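Local coordinates for protein HTH-type transcriptional regulator PrpR (Mycobacterium tuberculosis, PDB 6D2S) that regulates transcription of genes for the breakdown of short-chain fatty acids through the glyoxylate and methylcitrate cycles, and is needed to assimilate cholesterol-derived propionate, at residues A[32-37]-A[44-49]; A[140-145]-A[171-176]; A[231-234]-A[238-241]. All coordinates share one frame; numbering follows the deposited sequence. Where two conformers were deposited one is given.

Interaction 1: residues A[32-37]-A[44-49]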
loop_
_atom_site.group_PDB
_atom_site.type_symbol
_atom_site.label_atom_id
_atom_site.label_comp_id
_atom_site.label_asym_id
_atom_site.label_seq_id
_atom_site.Cartn_x
_atom_site.Cartn_y
_atom_site.Cartn_z
ATOM N N SER A 32 -5.321 21.164 -0.174
ATOM C CA SER A 32 -6.498 21.173 -1.029
ATOM C C SER A 32 -7.785 20.958 -0.243
ATOM O O SER A 32 -8.859 20.897 -0.845
ATOM C CB SER A 32 -6.357 20.123 -2.145
ATOM O OG SER A 32 -6.315 18.810 -1.626
ATOM N N GLY A 33 -7.703 20.858 1.080
ATOM C CA GLY A 33 -8.901 20.730 1.893
ATOM C C GLY A 33 -9.587 19.386 1.801
ATOM O O GLY A 33 -10.794 19.299 2.049
ATOM N N MET A 34 -8.846 18.332 1.462
ATOM C CA MET A 34 -9.412 16.991 1.404
ATOM C C MET A 34 -9.868 16.540 2.786
ATOM O O MET A 34 -9.355 16.981 3.817
ATOM C CB MET A 34 -8.380 15.990 0.871
ATOM C CG MET A 34 -7.756 16.345 -0.478
ATOM S SD MET A 34 -8.675 15.674 -1.869
ATOM C CE MET A 34 -8.162 16.773 -3.184
ATOM N N ARG A 35 -10.830 15.626 2.794
ATOM C CA ARG A 35 -11.256 14.958 4.012
ATOM C C ARG A 35 -11.458 13.485 3.702
ATOM O O ARG A 35 -11.923 13.128 2.615
ATOM C CB ARG A 35 -12.547 15.569 4.573
ATOM C CG ARG A 35 -13.732 15.475 3.629
ATOM C CD ARG A 35 -14.951 16.186 4.198
ATOM N NE ARG A 35 -15.431 15.555 5.424
ATOM C CZ ARG A 35 -16.428 16.025 6.167
ATOM N NH1 ARG A 35 -17.057 17.137 5.811
ATOM N NH2 ARG A 35 -16.797 15.382 7.268
ATOM N N THR A 36 -11.083 12.632 4.653
ATOM C CA THR A 36 -11.269 11.201 4.477
ATOM C C THR A 36 -12.732 10.884 4.183
ATOM O O THR A 36 -13.645 11.495 4.744
ATOM C CB THR A 36 -10.787 10.456 5.728
ATOM O OG1 THR A 36 -9.371 10.645 5.862
ATOM C CG2 THR A 36 -11.081 8.966 5.614
ATOM N N GLY A 37 -12.954 9.953 3.256
ATOM C CA GLY A 37 -14.310 9.628 2.852
ATOM C C GLY A 37 -14.718 10.274 1.543
ATOM O O GLY A 37 -14.772 11.504 1.436
ATOM N N ALA A 44 -11.088 13.783 -8.154
ATOM C CA ALA A 44 -11.514 14.174 -9.499
ATOM C C ALA A 44 -11.589 15.693 -9.628
ATOM O O ALA A 44 -11.221 16.259 -10.666
ATOM C CB ALA A 44 -12.873 13.543 -9.830
ATOM N N GLU A 45 -12.073 16.365 -8.582
ATOM C CA GLU A 45 -12.107 17.824 -8.574
ATOM C C GLU A 45 -10.700 18.409 -8.603
ATOM O O GLU A 45 -10.424 19.344 -9.363
ATOM C CB GLU A 45 -12.874 18.321 -7.342
ATOM C CG GLU A 45 -13.082 19.824 -7.296
ATOM C CD GLU A 45 -13.866 20.266 -6.071
ATOM O OE1 GLU A 45 -13.318 21.037 -5.252
ATOM O OE2 GLU A 45 -15.030 19.836 -5.924
ATOM N N LEU A 46 -9.798 17.883 -7.763
ATOM C CA LEU A 46 -8.414 18.354 -7.775
ATOM C C LEU A 46 -7.783 18.172 -9.154
ATOM O O LEU A 46 -7.119 19.079 -9.673
ATOM C CB LEU A 46 -7.603 17.615 -6.702
ATOM C CG LEU A 46 -6.111 17.906 -6.558
ATOM C CD1 LEU A 46 -5.882 19.383 -6.323
ATOM C CD2 LEU A 46 -5.517 17.082 -5.408
ATOM N N MET A 47 -7.988 17.004 -9.769
ATOM C CA MET A 47 -7.382 16.754 -11.078
ATOM C C MET A 47 -7.861 17.762 -12.111
ATOM O O MET A 47 -7.068 18.252 -12.926
ATOM C CB MET A 47 -7.690 15.327 -11.538
ATOM C CG MET A 47 -6.933 14.280 -10.734
ATOM S SD MET A 47 -5.180 14.306 -11.166
ATOM C CE MET A 47 -5.111 12.966 -12.354
ATOM N N ARG A 48 -9.158 18.082 -12.094
ATOM C CA ARG A 48 -9.707 19.088 -12.999
ATOM C C ARG A 48 -9.142 20.472 -12.697
ATOM O O ARG A 48 -8.698 21.192 -13.601
ATOM C CB ARG A 48 -11.236 19.088 -12.864
ATOM C CG ARG A 48 -12.003 19.857 -13.895
ATOM C CD ARG A 48 -13.499 19.564 -13.732
ATOM N NE ARG A 48 -14.307 20.407 -14.603
ATOM C CZ ARG A 48 -14.741 21.614 -14.269
ATOM N NH1 ARG A 48 -14.447 22.111 -13.072
ATOM N NH2 ARG A 48 -15.462 22.319 -15.130
ATOM N N ASP A 49 -9.159 20.861 -11.421
ATOM C CA ASP A 49 -8.790 22.221 -11.031
ATOM C C ASP A 49 -7.311 22.493 -11.266
ATOM O O ASP A 49 -6.939 23.574 -11.737
ATOM C CB ASP A 49 -9.123 22.440 -9.556
ATOM C CG ASP A 49 -10.606 22.649 -9.306
ATOM O OD1 ASP A 49 -11.370 22.789 -10.285
ATOM O OD2 ASP A 49 -11.003 22.667 -8.118
#

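Interaction 2: residues A[140-145]-A[171-176]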
loop_
_atom_site.group_PDB
_atom_site.type_symbol
_atom_site.label_atom_id
_atom_site.label_comp_id
_atom_site.label_asym_id
_atom_site.label_seq_id
_atom_site.Cartn_x
_atom_site.Cartn_y
_atom_site.Cartn_z
ATOM N N GLU A 140 -2.447 11.611 10.024
ATOM C CA GLU A 140 -3.804 11.162 10.308
ATOM C C GLU A 140 -3.870 9.641 10.381
ATOM O O GLU A 140 -4.516 9.081 11.276
ATOM C CB GLU A 140 -4.763 11.696 9.237
ATOM C CG GLU A 140 -6.196 11.224 9.419
ATOM C CD GLU A 140 -7.154 11.807 8.383
ATOM O OE1 GLU A 140 -6.835 12.857 7.786
ATOM O OE2 GLU A 140 -8.221 11.201 8.168
ATOM N N PHE A 141 -3.222 8.955 9.437
ATOM C CA PHE A 141 -3.250 7.499 9.420
ATOM C C PHE A 141 -2.506 6.920 10.618
ATOM O O PHE A 141 -2.983 5.971 11.262
ATOM C CB PHE A 141 -2.642 6.992 8.108
ATOM C CG PHE A 141 -2.654 5.501 7.978
ATOM C CD1 PHE A 141 -3.842 4.826 7.734
ATOM C CD2 PHE A 141 -1.465 4.769 8.084
ATOM C CE1 PHE A 141 -3.858 3.430 7.615
ATOM C CE2 PHE A 141 -1.475 3.385 7.962
ATOM C CZ PHE A 141 -2.671 2.714 7.734
ATOM N N HIS A 142 -1.339 7.487 10.933
ATOM C CA HIS A 142 -0.574 7.037 12.096
ATOM C C HIS A 142 -1.388 7.198 13.368
ATOM O O HIS A 142 -1.467 6.275 14.192
ATOM C CB HIS A 142 0.742 7.819 12.183
ATOM C CG HIS A 142 1.628 7.399 13.317
ATOM N ND1 HIS A 142 1.555 7.969 14.571
ATOM C CD2 HIS A 142 2.614 6.474 13.382
ATOM C CE1 HIS A 142 2.454 7.407 15.361
ATOM N NE2 HIS A 142 3.117 6.503 14.661
ATOM N N ARG A 143 -2.007 8.375 13.542
ATOM C CA ARG A 143 -2.855 8.599 14.709
ATOM C C ARG A 143 -3.996 7.591 14.757
ATOM O O ARG A 143 -4.316 7.061 15.829
ATOM C CB ARG A 143 -3.392 10.033 14.693
ATOM C CG ARG A 143 -4.284 10.399 15.871
ATOM C CD ARG A 143 -4.646 11.889 15.856
ATOM N NE ARG A 143 -5.467 12.270 14.703
ATOM C CZ ARG A 143 -5.017 12.933 13.640
ATOM N NH1 ARG A 143 -3.741 13.298 13.568
ATOM N NH2 ARG A 143 -5.842 13.235 12.643
ATOM N N ALA A 144 -4.612 7.303 13.609
ATOM C CA ALA A 144 -5.718 6.349 13.580
ATOM C C ALA A 144 -5.239 4.944 13.904
ATOM O O ALA A 144 -5.929 4.191 14.606
ATOM C CB ALA A 144 -6.400 6.370 12.208
ATOM N N ALA A 145 -4.067 4.562 13.393
ATOM C CA ALA A 145 -3.541 3.240 13.710
ATOM C C ALA A 145 -3.304 3.095 15.208
ATOM O O ALA A 145 -3.630 2.059 15.805
ATOM C CB ALA A 145 -2.254 2.983 12.922
ATOM N N SER A 171 3.240 -0.769 6.690
ATOM C CA SER A 171 4.638 -1.145 6.491
ATOM C C SER A 171 5.510 0.011 5.999
ATOM O O SER A 171 6.728 -0.170 5.877
ATOM C CB SER A 171 4.738 -2.315 5.505
ATOM O OG SER A 171 4.640 -1.876 4.153
ATOM N N THR A 172 4.936 1.177 5.713
ATOM C CA THR A 172 5.709 2.343 5.293
ATOM C C THR A 172 5.907 3.370 6.401
ATOM O O THR A 172 6.467 4.435 6.128
ATOM C CB THR A 172 5.044 3.056 4.096
ATOM O OG1 THR A 172 3.790 3.644 4.502
ATOM C CG2 THR A 172 4.815 2.084 2.931
ATOM N N LEU A 173 5.436 3.116 7.626
ATOM C CA LEU A 173 5.435 4.155 8.663
ATOM C C LEU A 173 6.811 4.272 9.324
ATOM O O LEU A 173 6.989 4.038 10.519
ATOM C CB LEU A 173 4.343 3.887 9.699
ATOM C CG LEU A 173 2.922 3.862 9.127
ATOM C CD1 LEU A 173 1.891 3.759 10.242
ATOM C CD2 LEU A 173 2.644 5.088 8.234
ATOM N N GLN A 174 7.800 4.658 8.507
ATOM C CA GLN A 174 9.162 4.883 8.980
ATOM C C GLN A 174 9.592 6.348 8.870
ATOM O O GLN A 174 10.782 6.641 8.722
ATOM C CB GLN A 174 10.146 3.981 8.230
ATOM C CG GLN A 174 10.185 2.541 8.753
ATOM C CD GLN A 174 8.945 1.741 8.363
ATOM O OE1 GLN A 174 8.177 1.312 9.219
ATOM N NE2 GLN A 174 8.746 1.543 7.063
ATOM N N ARG A 175 8.654 7.277 8.963
ATOM C CA ARG A 175 9.032 8.690 8.935
ATOM C C ARG A 175 9.854 9.009 10.180
ATOM O O ARG A 175 9.424 8.695 11.297
ATOM C CB ARG A 175 7.793 9.595 8.877
ATOM C CG ARG A 175 8.120 11.100 8.920
ATOM C CD ARG A 175 6.848 11.959 8.776
ATOM N NE ARG A 175 6.230 11.846 7.453
ATOM C CZ ARG A 175 5.098 12.459 7.119
ATOM N NH1 ARG A 175 4.472 13.220 8.022
ATOM N NH2 ARG A 175 4.591 12.317 5.899
ATOM N N PRO A 176 11.032 9.612 10.036
ATOM C CA PRO A 176 11.867 9.874 11.213
ATOM C C PRO A 176 11.099 10.687 12.244
ATOM O O PRO A 176 10.399 11.646 11.913
ATOM C CB PRO A 176 13.062 10.644 10.640
ATOM C CG PRO A 176 13.144 10.172 9.199
ATOM C CD PRO A 176 11.698 10.000 8.777
#

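Interaction 3: residues A[231-234]-A[238-241]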
loop_
_atom_site.group_PDB
_atom_site.type_symbol
_atom_site.label_atom_id
_atom_site.label_comp_id
_atom_site.label_asym_id
_atom_site.label_seq_id
_atom_site.Cartn_x
_atom_site.Cartn_y
_atom_site.Cartn_z
ATOM N N VAL A 231 2.351 -16.739 16.360
ATOM C CA VAL A 231 3.670 -16.302 16.795
ATOM C C VAL A 231 4.682 -17.288 16.239
ATOM O O VAL A 231 4.555 -18.503 16.437
ATOM C CB VAL A 231 3.757 -16.199 18.330
ATOM C CG1 VAL A 231 5.146 -15.737 18.753
ATOM C CG2 VAL A 231 2.698 -15.234 18.849
ATOM N N ALA A 232 5.677 -16.766 15.532
ATOM C CA ALA A 232 6.688 -17.574 14.875
ATOM C C ALA A 232 8.047 -16.917 15.050
ATOM O O ALA A 232 8.168 -15.687 15.037
ATOM C CB ALA A 232 6.386 -17.752 13.382
ATOM N N GLN A 233 9.062 -17.749 15.216
ATOM C CA GLN A 233 10.428 -17.267 15.308
ATOM C C GLN A 233 10.986 -17.034 13.910
ATOM O O GLN A 233 10.716 -17.804 12.983
ATOM C CB GLN A 233 11.279 -18.282 16.069
ATOM C CG GLN A 233 12.444 -17.682 16.831
ATOM C CD GLN A 233 13.176 -18.715 17.656
ATOM O OE1 GLN A 233 14.244 -19.190 17.268
ATOM N NE2 GLN A 233 12.603 -19.079 18.800
ATOM N N MET A 234 11.758 -15.970 13.757
ATOM C CA MET A 234 12.436 -15.651 12.511
ATOM C C MET A 234 13.932 -15.932 12.608
ATOM O O MET A 234 14.446 -16.293 13.674
ATOM C CB MET A 234 12.184 -14.186 12.134
ATOM C CG MET A 234 10.731 -13.903 11.767
ATOM S SD MET A 234 10.498 -13.387 10.053
ATOM C CE MET A 234 10.983 -14.862 9.165
ATOM N N ARG A 238 14.453 -14.059 17.190
ATOM C CA ARG A 238 13.380 -13.367 17.886
ATOM C C ARG A 238 12.031 -13.849 17.374
ATOM O O ARG A 238 11.910 -14.319 16.240
ATOM C CB ARG A 238 13.515 -11.852 17.721
ATOM C CG ARG A 238 14.836 -11.331 18.288
ATOM C CD ARG A 238 14.871 -9.831 18.349
ATOM N NE ARG A 238 13.794 -9.294 19.171
ATOM C CZ ARG A 238 13.890 -9.056 20.476
ATOM N NH1 ARG A 238 15.023 -9.312 21.118
ATOM N NH2 ARG A 238 12.852 -8.556 21.135
ATOM N N SER A 239 11.022 -13.742 18.234
ATOM C CA SER A 239 9.669 -14.137 17.882
ATOM C C SER A 239 8.924 -12.961 17.275
ATOM O O SER A 239 9.067 -11.822 17.725
ATOM C CB SER A 239 8.911 -14.648 19.106
ATOM O OG SER A 239 9.570 -15.781 19.661
ATOM N N TYR A 240 8.120 -13.257 16.258
ATOM C CA TYR A 240 7.312 -12.261 15.575
ATOM C C TYR A 240 5.846 -12.631 15.712
ATOM O O TYR A 240 5.487 -13.811 15.668
ATOM C CB TYR A 240 7.707 -12.145 14.102
ATOM C CG TYR A 240 9.042 -11.458 13.932
ATOM C CD1 TYR A 240 9.129 -10.147 13.464
ATOM C CD2 TYR A 240 10.215 -12.109 14.284
ATOM C CE1 TYR A 240 10.366 -9.521 13.336
ATOM C CE2 TYR A 240 11.445 -11.496 14.157
ATOM C CZ TYR A 240 11.519 -10.209 13.686
ATOM O OH TYR A 240 12.764 -9.622 13.573
ATOM N N PHE A 241 5.015 -11.613 15.914
ATOM C CA PHE A 241 3.574 -11.781 15.928
ATOM C C PHE A 241 3.047 -11.471 14.531
ATOM O O PHE A 241 3.333 -10.404 13.977
ATOM C CB PHE A 241 2.930 -10.869 16.974
ATOM C CG PHE A 241 1.490 -11.191 17.243
ATOM C CD1 PHE A 241 1.120 -11.849 18.401
ATOM C CD2 PHE A 241 0.510 -10.869 16.322
ATOM C CE1 PHE A 241 -0.200 -12.164 18.648
ATOM C CE2 PHE A 241 -0.815 -11.188 16.565
ATOM C CZ PHE A 241 -1.171 -11.823 17.725
#

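Interaction 1: residues A[32-37]-A[44-49]
Where helix 19-31 gives way to the loop leading into helix 39-51, Met34 of the loop lays its terminal methyl against Leu46 of the following helix. The turn begins with a Schellman motif: Gly33, the first residue to leave helical geometry, takes a positive phi of 72° and sends the chain off in a new direction. Met34 bends at its second torsion (chi2 -90°), which carries SD and CE over to the helix although its CB does not aim there. Met34 CE sits 3.5 Å from Leu46 CD2, tighter than usual for two carbons, and lies 3.7 Å from Leu46 CB. The methyl therefore rests against the flank of the leucine, and the two side chains cross nearly at right angles. Ser32 adds a looser touch, its OG 4.2 Å from Leu46 CD2. That hydroxyl is hydrogen-bonded to the carbonyl O of Met28 in the helix just ended, so it brings no unmet polar demand to the leucine. Phe134 of helix 116-135 packs on both Met34 and Leu46. Between residues 32-37 and 44-49 the contact is thus chiefly apolar, without a hydrogen bond; a polar tie between loop and helix comes from Arg35 O, bonded to Gln42 NE2.

Interaction 2: residues A[140-145]-A[171-176]
Helix 138-147 faces the irregular chain that follows helix 163-170, the backbones coming nearest at His142 and Leu173, whose CA atoms are 7.5 Å apart. Leu173 is the centre of an inverse gamma turn, in which Gln174 N bonds back to Thr172 O at 2.7 Å, and the turn directs its side chain at the helix. Its CG stands anti to the carbonyl carbon (chi1 -60°), and the two methyls beyond it do the touching. Leu173 CD1 lies 4.1 Å from Phe141 CE2. The second methyl, Leu173 CD2, is the same 4.1 Å from Phe141 CD2, so the two methyls meet the CD2-CE2 side of Phe141, CD1 approaching obliquely. The two side chains cross at about a right angle. CD1 is shared with the next residue of the helix, as His142 CD2 approaches Leu173 CD1 to 4.2 Å, obliquely to the imidazole. The histidine's NE2 is hydrogen-bonded to the carbonyl O of Arg179. Further along the chain, Gln174 folds back so that its NE2 donates to Ser171 O at 2.9 Å, nearly straight at 166°, with the donor above the carbonyl plane and the acceptor almost in the plane of the amide; NE2 also bonds to Asn15 O. Val166 and Leu170 of helix 163-170 pack on Phe141 as well. The contact joins a helix of the IrrE N-terminal-like part to chain belonging to the short-chain fatty acyl-CoA regulator C-terminal family, and its motif is the inverse gamma turn that presents Leu173 to helix 138-147, packed together with helix 163-170.

Interaction 3: residues A[231-234]-A[238-241]
Val231 meets Phe241 as a non-hydrogen-bonded antiparallel pair, the valine reaching the ring with CG2, 3.8 Å from Phe241 CD1 and oblique to it. This methyl stands anti to the valine's own carbonyl carbon, while CG1, anti to the backbone N (chi1 -180°), runs diagonally to Ser239 CB at 3.9 Å, so the two branches divide between neighbours on the same face of the sheet. Ala232 follows, joined to Tyr240 by a pair of backbone hydrogen bonds: Ala232 N donates to Tyr240 O at 3.0 Å, and Tyr240 N returns a shorter one of 2.7 Å to Ala232 O. These strands, 228-233 and 239-247, form a beta hairpin at the edge of the five-stranded antiparallel sheet of the C-terminal region, with 228-233 outermost and 239-247 paired on its other side with 261-268. Gln233, again on the Val231 face, stands opposite Ser239. Gln233 CG lies 3.5 Å from Arg238 O, a packing contact; the same oxygen accepts the hydrogen bond of Met234 N, at 3.0 Å and nearly linear, closing the pairing just before the turn. Met234 leaves the strand and turns to the face carrying Ala232 and Tyr240. Met234 SD lies over the face of the Tyr240 ring, 4.5 Å from the centroid and 14° off the normal, a Met-aromatic contact. Ile184 and Phe203 also pack on both Met234 and Tyr240, while the phenolic OH of the tyrosine is hydrogen-bonded to Asp236 in the turn.

How the interactions relate
Interaction 2 is the most buried of the three, interaction 1 lies at the surface, and interaction 3 is partly buried, with Met234, Tyr240 and Phe241 buried and Val231, Gln233 and Arg238 exposed. Interactions 1 and 2 both set a loop against a helix through apolar side chains, without a hydrogen bond between their segments; interaction 3 relies on backbone bonding, as neighbouring strands of a sheet do. Residues 32-37 and 140-145 touch directly: Thr36 OG1 and Glu140 OE2 are 2.6 Å apart, a probable hydrogen bond joining interactions 1 and 2. Interaction 3 stands apart, its centre about 42 Å from that of interaction 1, on the opposite side of the chain's centre.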